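PDB 4KK3: protein-arginine-phosphatase from Bacillus subtilis subsp. subtilis, which removes the phosphoryl group from phosphoarginine residues of many proteins, counteracting the arginine kinase McsB, with almost no activity on phosphoserine, phosphothreonine or phosphotyrosine peptides. Local coordinates for residues 121-124 / 125-128; 16-19 / 20-24. One frame throughout, in Å; residues are numbered along the deposited sequence.

Contact 1. Residues 121-124 / 125-128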
ATOM      1  N   GLY A 121       7.685 -10.183  11.530  1.00 32.97           N
ATOM      2  CA  GLY A 121       8.493 -10.781  12.576  1.00 36.57           C
ATOM      3  C   GLY A 121       8.515  -9.952  13.848  1.00 39.89           C
ATOM      4  O   GLY A 121       9.048 -10.390  14.867  1.00 40.80           O
ATOM      5  N   GLY A 122       7.924  -8.759  13.797  1.00 33.81           N
ATOM      6  CA  GLY A 122       7.908  -7.874  14.947  1.00 28.50           C
ATOM      7  C   GLY A 122       6.716  -8.118  15.856  1.00 28.15           C
ATOM      8  O   GLY A 122       5.806  -8.871  15.515  1.00 28.65           O
ATOM      9  N   SER A 123       6.728  -7.478  17.020  1.00 30.27           N
ATOM     10  CA  SER A 123       5.650  -7.640  17.995  1.00 30.15           C
ATOM     11  C   SER A 123       4.415  -6.907  17.517  1.00 27.59           C
ATOM     12  O   SER A 123       4.472  -6.158  16.546  1.00 25.90           O
ATOM     13  CB  SER A 123       6.066  -7.078  19.347  1.00 37.87           C
ATOM     14  OG  SER A 123       6.166  -5.668  19.283  1.00 39.48           O
ATOM     15  N   ILE A 124       3.301  -7.106  18.216  1.00 26.33           N
ATOM     16  CA  ILE A 124       2.073  -6.390  17.896  1.00 26.90           C
ATOM     17  C   ILE A 124       2.309  -4.881  17.981  1.00 25.87           C
ATOM     18  O   ILE A 124       1.727  -4.112  17.224  1.00 26.89           O
ATOM     19  CB  ILE A 124       0.903  -6.832  18.823  1.00 32.19           C
ATOM     20  CG1 ILE A 124      -0.429  -6.234  18.360  1.00 31.17           C
ATOM     21  CG2 ILE A 124       1.182  -6.480  20.291  1.00 33.58           C
ATOM     22  CD1 ILE A 124      -0.827  -6.631  16.950  1.00 30.80           C
ATOM     23  N   ASP A 125       3.189  -4.454  18.882  1.00 26.52           N
ATOM     24  CA  ASP A 125       3.469  -3.030  19.011  1.00 24.50           C
ATOM     25  C   ASP A 125       4.214  -2.455  17.809  1.00 25.28           C
ATOM     26  O   ASP A 125       3.980  -1.303  17.433  1.00 25.55           O
ATOM     27  CB  ASP A 125       4.192  -2.729  20.315  1.00 29.18           C
ATOM     28  CG  ASP A 125       3.382  -3.144  21.522  1.00 34.53           C
ATOM     29  OD1 ASP A 125       2.305  -2.551  21.754  1.00 41.97           O
ATOM     30  OD2 ASP A 125       3.817  -4.073  22.227  1.00 42.52           O
ATOM     31  N   ILE A 126       5.099  -3.248  17.208  1.00 25.26           N
ATOM     32  CA  ILE A 126       5.754  -2.842  15.958  1.00 25.34           C
ATOM     33  C   ILE A 126       4.709  -2.633  14.859  1.00 24.51           C
ATOM     34  O   ILE A 126       4.724  -1.623  14.144  1.00 21.64           O
ATOM     35  CB  ILE A 126       6.780  -3.889  15.476  1.00 24.40           C
ATOM     36  CG1 ILE A 126       7.966  -3.962  16.437  1.00 35.25           C
ATOM     37  CG2 ILE A 126       7.297  -3.545  14.069  1.00 23.23           C
ATOM     38  CD1 ILE A 126       8.819  -2.709  16.445  1.00 37.96           C
ATOM     39  N   TYR A 127       3.791  -3.589  14.736  1.00 23.70           N
ATOM     40  CA  TYR A 127       2.711  -3.486  13.756  1.00 19.97           C
ATOM     41  C   TYR A 127       1.807  -2.286  13.993  1.00 19.94           C
ATOM     42  O   TYR A 127       1.377  -1.639  13.044  1.00 21.52           O
ATOM     43  CB  TYR A 127       1.855  -4.743  13.748  1.00 19.73           C
ATOM     44  CG  TYR A 127       2.397  -5.856  12.898  1.00 21.98           C
ATOM     45  CD1 TYR A 127       3.437  -6.647  13.353  1.00 23.26           C
ATOM     46  CD2 TYR A 127       1.858  -6.131  11.645  1.00 20.33           C
ATOM     47  CE1 TYR A 127       3.934  -7.670  12.587  1.00 26.87           C
ATOM     48  CE2 TYR A 127       2.349  -7.168  10.871  1.00 23.86           C
ATOM     49  CZ  TYR A 127       3.386  -7.927  11.348  1.00 27.55           C
ATOM     50  OH  TYR A 127       3.886  -8.958  10.588  1.00 37.65           O
ATOM     51  N   LYS A 128       1.502  -1.991  15.251  1.00 22.43           N
ATOM     52  CA  LYS A 128       0.618  -0.869  15.531  1.00 21.77           C
ATOM     53  C   LYS A 128       1.296   0.446  15.165  1.00 26.19           C
ATOM     54  O   LYS A 128       0.640   1.380  14.719  1.00 21.49           O
ATOM     55  CB  LYS A 128       0.124  -0.876  16.982  1.00 24.06           C
ATOM     56  CG  LYS A 128      -0.799  -2.037  17.281  1.00 23.55           C
ATOM     57  CD  LYS A 128      -1.311  -1.960  18.715  1.00 33.79           C
ATOM     58  CE  LYS A 128      -1.986  -3.243  19.142  1.00 39.65           C
ATOM     59  NZ  LYS A 128      -2.706  -3.080  20.445  1.00 45.87           N
TER
HETATM   60  O   HOH W   1       4.876 -11.022  11.802  1.00 30.91           O
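Ser-123 OG faces two backbone N-H groups at the start of helix 124-145, Asp-125 N at 3.2 Å and Ile-126 N at 3.4 Å. Both capping bonds are weak, the one to Asp-125 strongly bent and the one to Ile-126 straighter. Ser-123 is the N-cap residue, and chi1 of 69° puts OG where it can accept both N-H groups, if only weakly. Its carbonyl O works too, accepting from Tyr-127 N in the carbonyl plane and lying 3.4 Å from Tyr-127 CD1, at the ring edge. Farther along the ring, the oxygen of one water lies 2.6 Å from Tyr-127 OH and 2.9 Å from Gly-121 N, tying the loop to the tyrosine. Gly-122 passes so close that a side chain there would run into Ile-126 CB. On another side of the turn, the extended chain of Lys-128 crosses Ile-124, Lys-128 CE tight against Ile-124 CG1 at 3.5 Å, before NZ goes on to a salt bridge with Glu-57. Cutting Ile-124 back to an alanine is likely to open a gap beside His-50 and Glu-53 and to strip the lysine methylenes of their hydrophobic neighbour. Tyr-127 packs on Cys-12 of the substrate-binding loop and on Pro-119 and Phe-120, just past the proton donor/acceptor Asp-118; capping, water bridge and ring contacts probably help to hold the helix start beside the active site.

Contact 2. Residues 16-19 / 20-24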
HETATM    1  N   MSE A  16      -2.340  -3.694   4.854  1.00 11.74           N
HETATM    2  CA  MSE A  16      -2.770  -2.683   5.824  1.00 13.60           C
HETATM    3  C   MSE A  16      -3.058  -1.366   5.127  1.00 15.58           C
HETATM    4  O   MSE A  16      -4.052  -0.723   5.396  1.00 14.80           O
HETATM    5  CB  MSE A  16      -1.740  -2.477   6.943  1.00 13.47           C
HETATM    6  CG  MSE A  16      -1.855  -3.533   8.063  1.00 19.49           C
HETATM    7 SE   MSE A  16      -0.812  -3.079   9.668  0.79 30.45          SE
HETATM    8  CE  MSE A  16       0.902  -3.406   8.906  1.00 14.51           C
ATOM      9  N   ALA A  17      -2.188  -0.962   4.213  1.00 12.76           N
ATOM     10  CA  ALA A  17      -2.419   0.301   3.505  1.00 14.78           C
ATOM     11  C   ALA A  17      -3.720   0.302   2.693  1.00 16.60           C
ATOM     12  O   ALA A  17      -4.480   1.276   2.707  1.00 19.62           O
ATOM     13  CB  ALA A  17      -1.233   0.621   2.598  1.00 14.04           C
ATOM     14  N   GLU A  18      -3.956  -0.784   1.971  1.00 16.07           N
ATOM     15  CA  GLU A  18      -5.172  -0.960   1.181  1.00 15.10           C
ATOM     16  C   GLU A  18      -6.434  -0.841   2.055  1.00 15.94           C
ATOM     17  O   GLU A  18      -7.377  -0.132   1.721  1.00 17.32           O
ATOM     18  CB  GLU A  18      -5.135  -2.335   0.498  1.00 16.28           C
ATOM     19  CG  GLU A  18      -6.433  -2.726  -0.213  1.00 20.37           C
ATOM     20  CD  GLU A  18      -6.387  -4.113  -0.850  1.00 26.36           C
ATOM     21  OE1 GLU A  18      -5.402  -4.855  -0.644  1.00 23.94           O
ATOM     22  OE2 GLU A  18      -7.355  -4.473  -1.548  1.00 34.18           O
ATOM     23  N   ALA A  19      -6.446  -1.534   3.181  1.00 15.65           N
ATOM     24  CA  ALA A  19      -7.646  -1.533   4.025  1.00 14.06           C
ATOM     25  C   ALA A  19      -7.843  -0.183   4.697  1.00 15.47           C
ATOM     26  O   ALA A  19      -8.979   0.322   4.765  1.00 18.75           O
ATOM     27  CB  ALA A  19      -7.561  -2.645   5.057  1.00 18.12           C
ATOM     28  N   LEU A  20      -6.759   0.395   5.215  1.00 14.44           N
ATOM     29  CA  LEU A  20      -6.816   1.732   5.805  1.00 16.20           C
ATOM     30  C   LEU A  20      -7.254   2.785   4.773  1.00 18.68           C
ATOM     31  O   LEU A  20      -8.126   3.622   5.052  1.00 19.94           O
ATOM     32  CB  LEU A  20      -5.466   2.131   6.417  1.00 16.77           C
ATOM     33  CG  LEU A  20      -5.002   1.382   7.671  1.00 18.26           C
ATOM     34  CD1 LEU A  20      -3.549   1.704   7.970  1.00 20.53           C
ATOM     35  CD2 LEU A  20      -5.880   1.789   8.847  1.00 25.02           C
ATOM     36  N   PHE A  21      -6.648   2.755   3.586  1.00 16.90           N
ATOM     37  CA  PHE A  21      -7.002   3.743   2.563  1.00 18.72           C
ATOM     38  C   PHE A  21      -8.430   3.600   2.012  1.00 20.94           C
ATOM     39  O   PHE A  21      -9.092   4.604   1.718  1.00 22.71           O
ATOM     40  CB  PHE A  21      -5.987   3.751   1.422  1.00 18.93           C
ATOM     41  CG  PHE A  21      -6.148   4.917   0.497  1.00 20.54           C
ATOM     42  CD1 PHE A  21      -5.924   6.208   0.955  1.00 20.33           C
ATOM     43  CD2 PHE A  21      -6.517   4.727  -0.820  1.00 25.73           C
ATOM     44  CE1 PHE A  21      -6.083   7.302   0.100  1.00 21.55           C
ATOM     45  CE2 PHE A  21      -6.673   5.819  -1.677  1.00 24.40           C
ATOM     46  CZ  PHE A  21      -6.455   7.093  -1.206  1.00 24.62           C
ATOM     47  N   LYS A  22      -8.902   2.369   1.859  1.00 20.22           N
ATOM     48  CA  LYS A  22     -10.277   2.160   1.396  1.00 23.17           C
ATOM     49  C   LYS A  22     -11.261   2.813   2.359  1.00 26.83           C
ATOM     50  O   LYS A  22     -12.231   3.444   1.935  1.00 26.28           O
ATOM     51  CB  LYS A  22     -10.590   0.673   1.254  1.00 24.24           C
ATOM     52  CG  LYS A  22     -10.029   0.030  -0.009  1.00 25.69           C
ATOM     53  CD  LYS A  22     -10.173  -1.480   0.067  1.00 34.20           C
ATOM     54  CE  LYS A  22      -9.925  -2.152  -1.269  1.00 41.97           C
ATOM     55  NZ  LYS A  22      -9.989  -3.640  -1.127  1.00 44.63           N
ATOM     56  N   SER A  23     -10.991   2.670   3.653  1.00 26.76           N
ATOM     57  CA  SER A  23     -11.846   3.258   4.681  1.00 24.48           C
ATOM     58  C   SER A  23     -11.829   4.781   4.630  1.00 27.13           C
ATOM     59  O   SER A  23     -12.883   5.424   4.628  1.00 25.62           O
ATOM     60  CB  SER A  23     -11.403   2.795   6.069  1.00 28.81           C
ATOM     61  OG  SER A  23     -12.259   3.331   7.064  1.00 33.70           O
ATOM     62  N   ILE A  24     -10.619   5.339   4.601  1.00 25.35           N
ATOM     63  CA  ILE A  24     -10.393   6.779   4.520  1.00 26.13           C
ATOM     64  C   ILE A  24     -11.031   7.359   3.262  1.00 25.86           C
ATOM     65  O   ILE A  24     -11.723   8.382   3.316  1.00 29.71           O
ATOM     66  CB  ILE A  24      -8.869   7.084   4.493  1.00 19.41           C
ATOM     67  CG1 ILE A  24      -8.261   6.937   5.883  1.00 18.95           C
ATOM     68  CG2 ILE A  24      -8.610   8.492   3.980  1.00 26.29           C
ATOM     69  CD1 ILE A  24      -6.743   6.821   5.853  1.00 23.32           C
TER
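Lys-22 NZ donates to Glu-18 OE2 at 2.8 Å, a salt bridge between residues four apart, one turn along the helix. The ammonium comes in on the anti side of the carboxylate oxygen, 26° out of its plane, while the other oxygen, OE1, is hydrogen-bonded to Ser-36 OG on the neighbouring strand 33-38. Two partners thus hold the carboxylate, which probably restricts its rotation. The two side chains run side by side and point the same way, Glu-18 CG lying 3.7 Å from Lys-22 CE. Glu-18 starts with CG anti to its N (chi1 172°) and Lys-22 with CG beside its N (chi1 -78°), and both continue extended, which brings the charged ends together over Val-34. Beneath them the backbone keeps the i to i+4 pattern of an alpha helix: Leu-20 N bonds to Met-16 O at 2.9 Å and Phe-21 N to Ala-17 O at 2.8 Å, whereas Ser-23 N to Ala-19 O is longer at 3.3 Å. Helix 13-28 is the crossover helix of the beta-alpha-beta unit between strands 2-7 and 33-38, and it follows directly on the substrate-binding loop. Leu-20 lays CG against Met-16 O at 3.2 Å and packs on Leu-55, which the selenomethionine Met-16 also touches. The Phe-21 ring leads to Leu-141 and Leu-145 of helix 124-145, which Ile-24 also meets at Ala-142.

Contact 2 is partly buried, about 8 Å from the chain centre, whereas contact 1 lies at the surface, about 17 Å out; their own centres are about 18 Å apart. Both are local, yet contact 1 is the opening turn of helix 124-145, contact 2 the middle of helix 13-28. In 121-128 a serine weakly caps the first N-H groups, and a water ties the loop to Tyr-127; in 16-24 the backbone is already paired, and a salt bridge lies on one flank while Met-16, Leu-20, Phe-21 and Ile-24 pack into the protein. They meet where Tyr-127 CD2 packs on Met-16 CE at 4.0 Å, and both residues also approach Cys-12 and touch Ala-51 of helix 49-56.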